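Local structure of MgGH51 (Meripilus giganteus, 6ZPV) at residues H11-L17 against S471-A477; T16-F22 against M220-R226. The protein is a GH51 alpha-L-arabinofuranosidase that hydrolyses terminal arabinofuranosyl residues, probably trimming them from plant cell-wall polysaccharides. All blocks are in the same frame, centred on the assembly; numbering follows the deposited sequence.

Contact 1 (H11-L17 against S471-A477). With SO4 (sulfate ion), chain R.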
ATOM      1  N   HIS A  11      24.376  15.772  12.999  1.00 12.66           N
ATOM      2  CA  HIS A  11      23.348  16.250  12.073  1.00 14.12           C
ATOM      3  C   HIS A  11      21.970  15.906  12.607  1.00 12.23           C
ATOM      4  O   HIS A  11      21.844  15.069  13.522  1.00 13.00           O
ATOM      5  CB  HIS A  11      23.558  15.717  10.631  1.00 13.54           C
ATOM      6  CG  HIS A  11      23.326  14.277  10.480  1.00 13.60           C
ATOM      7  ND1 HIS A  11      24.319  13.309  10.540  1.00 16.39           N
ATOM      8  CD2 HIS A  11      22.175  13.627  10.258  1.00 12.99           C
ATOM      9  CE1 HIS A  11      23.710  12.105  10.316  1.00 14.55           C
ATOM     10  NE2 HIS A  11      22.417  12.308  10.141  1.00 15.29           N
ATOM     11  N   THR A  12      20.984  16.531  12.037  1.00 12.18           N
ATOM     12  CA  THR A  12      19.569  16.261  12.324  1.00 13.12           C
ATOM     13  C   THR A  12      19.093  15.094  11.509  1.00 13.63           C
ATOM     14  O   THR A  12      19.369  14.993  10.289  1.00 17.06           O
ATOM     15  CB  THR A  12      18.743  17.530  12.037  1.00 14.33           C
ATOM     16  OG1 THR A  12      19.069  18.585  12.951  1.00 14.06           O
ATOM     17  CG2 THR A  12      17.253  17.288  12.116  1.00 14.55           C
ATOM     18  N   VAL A  13      18.342  14.209  12.138  1.00 12.06           N
ATOM     19  CA  VAL A  13      17.718  13.061  11.453  1.00 12.13           C
ATOM     20  C   VAL A  13      16.409  13.581  10.884  1.00 12.20           C
ATOM     21  O   VAL A  13      15.581  14.088  11.622  1.00 13.55           O
ATOM     22  CB  VAL A  13      17.457  11.910  12.418  1.00 13.12           C
ATOM     23  CG1 VAL A  13      16.859  10.741  11.662  1.00 14.63           C
ATOM     24  CG2 VAL A  13      18.712  11.472  13.131  1.00 14.05           C
ATOM     25  N   PRO A  14      16.206  13.512   9.555  1.00 12.22           N
ATOM     26  CA  PRO A  14      14.983  14.036   8.944  1.00 13.46           C
ATOM     27  C   PRO A  14      13.727  13.400   9.538  1.00 12.38           C
ATOM     28  O   PRO A  14      13.724  12.187   9.810  1.00 12.80           O
ATOM     29  CB  PRO A  14      15.150  13.626   7.471  1.00 16.48           C
ATOM     30  CG  PRO A  14      16.570  13.491   7.226  1.00 18.59           C
ATOM     31  CD  PRO A  14      17.086  12.916   8.544  1.00 14.18           C
ATOM     32  N   SER A  15      12.643  14.164   9.589  1.00 12.24           N
ATOM     33  CA  SER A  15      11.346  13.608  10.026  1.00 12.95           C
ATOM     34  C   SER A  15      10.866  12.532   9.061  1.00 12.42           C
ATOM     35  O   SER A  15      10.097  11.662   9.529  1.00 13.04           O
ATOM     36  CB  SER A  15      10.315  14.727  10.146  1.00 14.55           C
ATOM     37  OG  SER A  15       9.859  15.192   8.896  1.00 16.89           O
ATOM     38  N   THR A  16      11.294  12.561   7.831  1.00 11.79           N
ATOM     39  CA  THR A  16      10.845  11.679   6.760  1.00 11.99           C
ATOM     40  C   THR A  16      11.632  10.386   6.621  1.00 11.04           C
ATOM     41  O   THR A  16      11.358   9.642   5.690  1.00 11.71           O
ATOM     42  CB  THR A  16      10.878  12.484   5.449  1.00 13.05           C
ATOM     43  OG1 THR A  16      12.169  13.092   5.314  1.00 13.72           O
ATOM     44  CG2 THR A  16       9.792  13.530   5.388  1.00 14.07           C
ATOM     45  N   LEU A  17      12.568  10.096   7.536  1.00 10.91           N
ATOM     46  CA  LEU A  17      13.502   8.991   7.222  1.00 10.28           C
ATOM     47  C   LEU A  17      12.780   7.692   6.939  1.00 10.38           C
ATOM     48  O   LEU A  17      13.209   6.970   6.009  1.00 11.26           O
ATOM     49  CB  LEU A  17      14.509   8.816   8.342  1.00 10.99           C
ATOM     50  CG  LEU A  17      15.593   7.782   8.090  1.00 10.96           C
ATOM     51  CD1 LEU A  17      16.348   8.008   6.804  1.00 12.45           C
ATOM     52  CD2 LEU A  17      16.565   7.758   9.261  1.00 11.53           C
ATOM     53  N   SER A 471      21.888   9.910   7.183  1.00 11.39           N
ATOM     54  CA  SER A 471      20.604  10.656   7.039  1.00 11.60           C
ATOM     55  C   SER A 471      20.793  12.164   6.911  1.00 12.61           C
ATOM     56  O   SER A 471      19.791  12.874   6.766  1.00 13.88           O
ATOM     57  CB  SER A 471      19.623  10.251   8.087  1.00 12.52           C
ATOM     58  OG  SER A 471      20.062  10.546   9.407  1.00 13.90           O
ATOM     59  N   ASP A 472      22.038  12.641   6.871  1.00 12.89           N
ATOM     60  CA  ASP A 472      22.299  13.990   6.376  1.00 13.70           C
ATOM     61  C   ASP A 472      21.946  14.089   4.909  1.00 14.02           C
ATOM     62  O   ASP A 472      21.522  15.172   4.462  1.00 17.18           O
ATOM     63  CB  ASP A 472      23.734  14.422   6.670  1.00 14.67           C
ATOM     64  CG  ASP A 472      24.825  13.557   6.067  1.00 15.17           C
ATOM     65  OD1 ASP A 472      24.661  12.313   6.092  1.00 14.99           O
ATOM     66  OD2 ASP A 472      25.834  14.139   5.650  1.00 17.63           O
ATOM     67  N   ILE A 473      22.128  13.028   4.130  1.00 12.91           N
ATOM     68  CA  ILE A 473      21.794  12.999   2.687  1.00 13.12           C
ATOM     69  C   ILE A 473      20.648  12.022   2.379  1.00 12.63           C
ATOM     70  O   ILE A 473      19.992  12.214   1.347  1.00 14.43           O
ATOM     71  CB  ILE A 473      23.022  12.737   1.804  1.00 13.41           C
ATOM     72  CG1 ILE A 473      23.608  11.343   1.986  1.00 14.77           C
ATOM     73  CG2 ILE A 473      24.014  13.862   1.954  1.00 16.47           C
ATOM     74  CD1 ILE A 473      24.664  10.958   0.945  1.00 14.78           C
ATOM     75  N   VAL A 474      20.438  10.957   3.142  1.00 11.98           N
ATOM     76  CA  VAL A 474      19.306  10.051   2.962  1.00 11.29           C
ATOM     77  C   VAL A 474      18.113  10.641   3.699  1.00 11.59           C
ATOM     78  O   VAL A 474      18.172  10.766   4.943  1.00 13.24           O
ATOM     79  CB  VAL A 474      19.610   8.629   3.450  1.00 11.57           C
ATOM     80  CG1 VAL A 474      18.349   7.756   3.277  1.00 13.29           C
ATOM     81  CG2 VAL A 474      20.799   8.019   2.744  1.00 12.35           C
ATOM     82  N   PHE A 475      17.074  11.058   2.980  1.00 11.05           N
ATOM     83  CA  PHE A 475      15.950  11.716   3.625  1.00 11.24           C
ATOM     84  C   PHE A 475      14.752  10.808   3.858  1.00 10.88           C
ATOM     85  O   PHE A 475      13.866  11.180   4.649  1.00 11.64           O
ATOM     86  CB  PHE A 475      15.502  13.002   2.906  1.00 11.59           C
ATOM     87  CG  PHE A 475      14.681  12.836   1.669  1.00 11.63           C
ATOM     88  CD1 PHE A 475      15.273  12.486   0.436  1.00 12.53           C
ATOM     89  CD2 PHE A 475      13.308  12.957   1.692  1.00 12.76           C
ATOM     90  CE1 PHE A 475      14.525  12.368  -0.718  1.00 13.89           C
ATOM     91  CE2 PHE A 475      12.565  12.851   0.522  1.00 12.96           C
ATOM     92  CZ  PHE A 475      13.179  12.533  -0.673  1.00 13.80           C
ATOM     93  N   ALA A 476      14.683   9.655   3.205  1.00 10.80           N
ATOM     94  CA  ALA A 476      13.474   8.817   3.231  1.00 10.38           C
ATOM     95  C   ALA A 476      13.865   7.422   2.745  1.00 10.55           C
ATOM     96  O   ALA A 476      14.725   7.283   1.852  1.00 11.24           O
ATOM     97  CB  ALA A 476      12.433   9.443   2.321  1.00 10.94           C
ATOM     98  N   ALA A 477      13.189   6.408   3.258  1.00 10.12           N
ATOM     99  CA  ALA A 477      13.458   5.004   2.924  1.00 10.10           C
ATOM    100  C   ALA A 477      12.200   4.195   3.174  1.00 10.22           C
ATOM    101  O   ALA A 477      11.591   4.312   4.245  1.00 10.26           O
ATOM    102  CB  ALA A 477      14.600   4.502   3.740  1.00 10.70           C
TER
HETATM  103  S   SO4 R 728      12.216  17.348   7.623  0.76 18.39           S
HETATM  104  O1  SO4 R 728      11.373  16.218   7.183  0.75 20.51           O
HETATM  105  O2  SO4 R 728      11.573  18.627   7.601  0.75 27.22           O
HETATM  106  O3  SO4 R 728      13.394  17.402   6.675  0.75 25.00           O
HETATM  107  O4  SO4 R 728      12.755  16.955   8.917  0.75 21.98           O

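Contact 2 (T16-F22 against M220-R226)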
ATOM      1  N   THR A  16      11.294  12.561   7.831  1.00 11.79           N
ATOM      2  CA  THR A  16      10.845  11.679   6.760  1.00 11.99           C
ATOM      3  C   THR A  16      11.632  10.386   6.621  1.00 11.04           C
ATOM      4  O   THR A  16      11.358   9.642   5.690  1.00 11.71           O
ATOM      5  CB  THR A  16      10.878  12.484   5.449  1.00 13.05           C
ATOM      6  OG1 THR A  16      12.169  13.092   5.314  1.00 13.72           O
ATOM      7  CG2 THR A  16       9.792  13.530   5.388  1.00 14.07           C
ATOM      8  N   LEU A  17      12.568  10.096   7.536  1.00 10.91           N
ATOM      9  CA  LEU A  17      13.502   8.991   7.222  1.00 10.28           C
ATOM     10  C   LEU A  17      12.780   7.692   6.939  1.00 10.38           C
ATOM     11  O   LEU A  17      13.209   6.970   6.009  1.00 11.26           O
ATOM     12  CB  LEU A  17      14.509   8.816   8.342  1.00 10.99           C
ATOM     13  CG  LEU A  17      15.593   7.782   8.090  1.00 10.96           C
ATOM     14  CD1 LEU A  17      16.348   8.008   6.804  1.00 12.45           C
ATOM     15  CD2 LEU A  17      16.565   7.758   9.261  1.00 11.53           C
ATOM     16  N   TYR A  18      11.780   7.296   7.705  1.00 10.61           N
ATOM     17  CA  TYR A  18      11.124   5.995   7.546  1.00 11.17           C
ATOM     18  C   TYR A  18       9.696   6.146   7.058  1.00 10.76           C
ATOM     19  O   TYR A  18       8.922   6.901   7.703  1.00 11.76           O
ATOM     20  CB  TYR A  18      11.168   5.162   8.831  1.00 11.68           C
ATOM     21  CG  TYR A  18      12.573   4.958   9.355  1.00 11.42           C
ATOM     22  CD1 TYR A  18      13.444   4.089   8.714  1.00 11.21           C
ATOM     23  CD2 TYR A  18      13.043   5.654  10.441  1.00 11.64           C
ATOM     24  CE1 TYR A  18      14.762   3.928   9.165  1.00 12.12           C
ATOM     25  CE2 TYR A  18      14.346   5.495  10.897  1.00 11.47           C
ATOM     26  CZ  TYR A  18      15.212   4.649  10.257  1.00 11.86           C
ATOM     27  OH  TYR A  18      16.504   4.449  10.693  1.00 12.93           O
ATOM     28  N   GLY A  19       9.297   5.428   6.035  1.00 11.01           N
ATOM     29  CA  GLY A  19       7.909   5.507   5.537  1.00 10.68           C
ATOM     30  C   GLY A  19       7.543   4.312   4.724  1.00 10.60           C
ATOM     31  O   GLY A  19       8.251   3.290   4.757  1.00 11.24           O
ATOM     32  N   LEU A  20       6.466   4.423   3.965  1.00 10.07           N
ATOM     33  CA  LEU A  20       5.850   3.311   3.250  1.00 10.51           C
ATOM     34  C   LEU A  20       5.865   3.533   1.747  1.00 10.55           C
ATOM     35  O   LEU A  20       5.774   4.681   1.259  1.00 10.83           O
ATOM     36  CB  LEU A  20       4.389   3.162   3.687  1.00 11.28           C
ATOM     37  CG  LEU A  20       4.137   3.064   5.182  1.00 12.36           C
ATOM     38  CD1 LEU A  20       2.662   2.821   5.429  1.00 14.32           C
ATOM     39  CD2 LEU A  20       4.978   2.007   5.859  1.00 14.08           C
ATOM     40  N   MET A  21       5.956   2.426   1.010  1.00  9.92           N
ATOM     41  CA  MET A  21       5.844   2.413  -0.453  1.00 10.10           C
ATOM     42  C   MET A  21       4.629   1.629  -0.889  1.00  9.49           C
ATOM     43  O   MET A  21       4.493   0.451  -0.541  1.00 10.47           O
ATOM     44  CB  MET A  21       7.099   1.844  -1.118  1.00 10.95           C
ATOM     45  CG  MET A  21       7.089   1.863  -2.628  1.00 11.92           C
ATOM     46  SD  MET A  21       6.220   0.462  -3.379  0.87 10.21           S
ATOM     47  CE  MET A  21       6.135   0.910  -5.085  1.00 17.90           C
ATOM     48  N   PHE A  22       3.716   2.278  -1.640  1.00 10.18           N
ATOM     49  CA  PHE A  22       2.469   1.636  -2.045  1.00 10.42           C
ATOM     50  C   PHE A  22       2.278   1.706  -3.564  1.00 10.57           C
ATOM     51  O   PHE A  22       2.360   2.763  -4.188  1.00 11.46           O
ATOM     52  CB  PHE A  22       1.282   2.310  -1.339  1.00 10.83           C
ATOM     53  CG  PHE A  22      -0.022   1.552  -1.597  1.00 10.88           C
ATOM     54  CD1 PHE A  22      -0.823   1.838  -2.688  1.00 10.68           C
ATOM     55  CD2 PHE A  22      -0.424   0.539  -0.764  1.00 12.12           C
ATOM     56  CE1 PHE A  22      -1.973   1.099  -2.933  1.00 11.26           C
ATOM     57  CE2 PHE A  22      -1.575  -0.212  -1.008  1.00 12.38           C
ATOM     58  CZ  PHE A  22      -2.357   0.093  -2.091  1.00 12.21           C
ATOM     59  N   MET A 220       3.282   1.078  12.538  0.65 17.91           N
ATOM     60  CA  MET A 220       4.685   1.068  12.139  0.65 18.35           C
ATOM     61  C   MET A 220       5.335   2.420  12.429  0.65 17.13           C
ATOM     62  O   MET A 220       6.533   2.462  12.468  0.65 21.31           O
ATOM     63  CB  MET A 220       4.816   0.624  10.682  0.65 21.23           C
ATOM     64  CG  MET A 220       6.127  -0.078  10.356  0.65 21.73           C
ATOM     65  SD  MET A 220       6.544   0.076   8.596  0.58 21.82           S
ATOM     66  CE  MET A 220       5.022  -0.742   8.147  0.65 26.34           C
ATOM     67  N   GLY A 221       4.580   3.490  12.660  1.00 15.74           N
ATOM     68  CA  GLY A 221       5.061   4.867  12.761  1.00 18.04           C
ATOM     69  C   GLY A 221       5.678   5.449  11.517  1.00 13.87           C
ATOM     70  O   GLY A 221       6.630   6.226  11.598  1.00 15.86           O
ATOM     71  N   PRO A 222       5.060   5.254  10.344  1.00 12.27           N
ATOM     72  CA  PRO A 222       5.614   5.836   9.117  1.00 11.80           C
ATOM     73  C   PRO A 222       5.428   7.346   9.080  1.00 11.65           C
ATOM     74  O   PRO A 222       4.414   7.875   9.552  1.00 12.96           O
ATOM     75  CB  PRO A 222       4.813   5.194   8.015  1.00 12.77           C
ATOM     76  CG  PRO A 222       3.474   4.933   8.663  1.00 13.08           C
ATOM     77  CD  PRO A 222       3.795   4.540  10.106  1.00 13.38           C
ATOM     78  N   SER A 223       6.319   8.006   8.368  1.00 11.41           N
ATOM     79  CA  SER A 223       6.261   9.468   8.197  1.00 11.19           C
ATOM     80  C   SER A 223       5.774   9.861   6.799  1.00 11.01           C
ATOM     81  O   SER A 223       5.337  11.010   6.621  1.00 12.17           O
ATOM     82  CB  SER A 223       7.604  10.125   8.406  1.00 12.82           C
ATOM     83  OG  SER A 223       8.544   9.682   7.441  1.00 16.04           O
ATOM     84  N   PHE A 224       5.863   8.976   5.825  1.00 10.55           N
ATOM     85  CA  PHE A 224       5.469   9.302   4.453  1.00 10.45           C
ATOM     86  C   PHE A 224       4.878   8.067   3.812  1.00 10.29           C
ATOM     87  O   PHE A 224       5.020   6.934   4.266  1.00 10.93           O
ATOM     88  CB  PHE A 224       6.649   9.795   3.612  1.00 10.66           C
ATOM     89  CG  PHE A 224       7.698   8.762   3.307  1.00 10.63           C
ATOM     90  CD1 PHE A 224       7.522   7.816   2.287  1.00 10.50           C
ATOM     91  CD2 PHE A 224       8.847   8.665   4.078  1.00 11.12           C
ATOM     92  CE1 PHE A 224       8.419   6.818   2.047  1.00 10.53           C
ATOM     93  CE2 PHE A 224       9.777   7.672   3.821  1.00 10.88           C
ATOM     94  CZ  PHE A 224       9.569   6.750   2.823  1.00 10.82           C
ATOM     95  N   PHE A 225       4.207   8.315   2.700  1.00 10.58           N
ATOM     96  CA  PHE A 225       3.546   7.280   1.885  1.00 10.57           C
ATOM     97  C   PHE A 225       3.822   7.600   0.413  1.00 10.31           C
ATOM     98  O   PHE A 225       3.309   8.606  -0.124  1.00 10.70           O
ATOM     99  CB  PHE A 225       2.045   7.268   2.203  1.00 10.80           C
ATOM    100  CG  PHE A 225       1.251   6.101   1.697  1.00 10.67           C
ATOM    101  CD1 PHE A 225       0.763   6.047   0.395  1.00 10.93           C
ATOM    102  CD2 PHE A 225       0.893   5.066   2.518  1.00 11.97           C
ATOM    103  CE1 PHE A 225      -0.105   5.044  -0.012  1.00 11.85           C
ATOM    104  CE2 PHE A 225       0.026   4.068   2.130  1.00 13.17           C
ATOM    105  CZ  PHE A 225      -0.489   4.062   0.842  1.00 12.60           C
ATOM    106  N   ARG A 226       4.640   6.792  -0.238  1.00 10.07           N
ATOM    107  CA  ARG A 226       4.978   6.929  -1.680  1.00 10.25           C
ATOM    108  C   ARG A 226       3.890   6.219  -2.485  1.00  9.81           C
ATOM    109  O   ARG A 226       3.542   5.046  -2.185  1.00 11.34           O
ATOM    110  CB  ARG A 226       6.352   6.312  -1.962  1.00 10.79           C
ATOM    111  CG  ARG A 226       6.808   6.473  -3.381  1.00 10.82           C
ATOM    112  CD  ARG A 226       7.894   5.472  -3.763  1.00 11.11           C
ATOM    113  NE  ARG A 226       8.314   5.589  -5.159  1.00 10.62           N
ATOM    114  CZ  ARG A 226       8.721   4.563  -5.912  1.00 10.94           C
ATOM    115  NH1 ARG A 226       8.903   3.354  -5.362  1.00 10.96           N
ATOM    116  NH2 ARG A 226       8.911   4.751  -7.208  1.00 10.73           N
TER

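Contact 1 (H11-L17 against S471-A477)
Ser-471 touches, among others, the imidazole of His-11, the ring of Pro-14 and one methyl of Leu-17. Its OG accepts a nearly straight hydrogen bond from His-11 NE2 (3.0 Å, 166° at the hydrogen) and lies 4° out of the ring plane, at the imidazole edge. The same OG is hydrogen-bonded to Glu-468 O, so the hydroxyl ties His-11 to the C-terminal end of helix 454-469. Against one face of the imidazole sits the CB of Asp-472, a CH-pi contact 3.9 Å from the ring centroid; the Asp-472 carboxylate itself turns to Arg-420 in a salt bridge. Tyr-523 lies nearly parallel to the imidazole. An alanine in place of His-11 has no NE2 to offer, so Ser-471 OG would probably be left with Glu-468 O alone of these two partners, and a gap is likely to open over Asp-472 CB and beside Tyr-523.

Pro-14 brings its CD to 3.7 Å from Ser-471 CB and starts a type I turn that ends at Leu-17. Within it Thr-16 OG1 donates to Phe-475 O at 2.6 Å, and Ser-15 N binds a sulfate, probably from the crystallisation liquor, that Arg-344 also holds. Leu-17 starts out from its backbone away from the 471-477 segment, yet with CG anti to the backbone N (chi1 -175°) its branches come back: CD1 rests 4.1 Å from Val-474 CG1, and CD2 lies as far from Ser-471 CB. Beneath it, the CA of Ala-476 makes C-H...O contacts with both Thr-16 O and Leu-17 O.

The lead-in to the first strand of the GH51 (beta/alpha)8 barrel is thus joined to the loop and start of its last strand, 474-479: His-11 NE2-H and the Thr-16 hydroxyl each find an acceptor, with aliphatic packing between.

Contact 2 (T16-F22 against M220-R226)
Leu-20 presses its side chain against Met-220, Pro-222 and Phe-225. Its CB lies 3.9 Å from Phe-224 O, close to the backbone pairing of the strands. With CG anti to the carbonyl carbon (chi1 -53°), the branch point settles against Pro-222, CG to CB 3.6 Å. From there the methyls part: CD1 reaches Pro-222 CG and, at 4.1 Å, Phe-225 CD2, whereas CD2 approaches the thioether of Met-220, a less certain contact because that residue is modelled in two conformers.

The backbones beneath form the parallel pairing of the first two strands of the (beta/alpha)8 barrel, Leu-20 beside Phe-225 and Met-21 beside Arg-226. Leu-20 N donates to Phe-224 O, Arg-226 N to Leu-20 O in an almost perfectly straight bond (178°), and Phe-22 N to Arg-226 O. Just before the ladder, Tyr-18 O accepts two bonds from Ser-223: the amide N comes in the carbonyl plane, while OG sits above it at 2.8 Å.

Gly-19 lays its CA over the face of the Phe-224 ring, 3.4 Å from the centroid; a CB here would run into Phe-224 CD2. The edge of that ring is turned to Thr-16 O and Leu-17 O. Further along, Phe-22 CB packs against Phe-225 CZ, the two rings being close to parallel (21°) but slid apart so that they barely overlap.

The pairing separates two chemistries: Leu-20 and Phe-225, which meets Phe-278 of helix 271-281, face the surrounding helices, while on the interior side Arg-226 extends past Met-21 CG to salt bridges with Glu-429 and Glu-347, on strands 424-432 and 345-348 across the barrel.

Overall arrangement
Both contacts belong to the eight-stranded parallel sheet, which closes into the (beta/alpha)8 barrel expected of a GH51 enzyme. Their centres lie 12 Å apart and they share Thr-16 and Leu-17. Contact 2 pairs the first strand, 20-21, with the second, 224-227, whereas contact 1 brings the approach to that first strand against the start of the last one, 474-479. A probable hydrogen bond from Gly-19 N to Ala-477 O joins them at the seam. Along the chain contact 2 is nested inside the loop closed by contact 1. Strand 11-12, meanwhile, belongs to an antiparallel sheet of mostly C-terminal strands, so the N-terminal segment ties that sheet to the barrel.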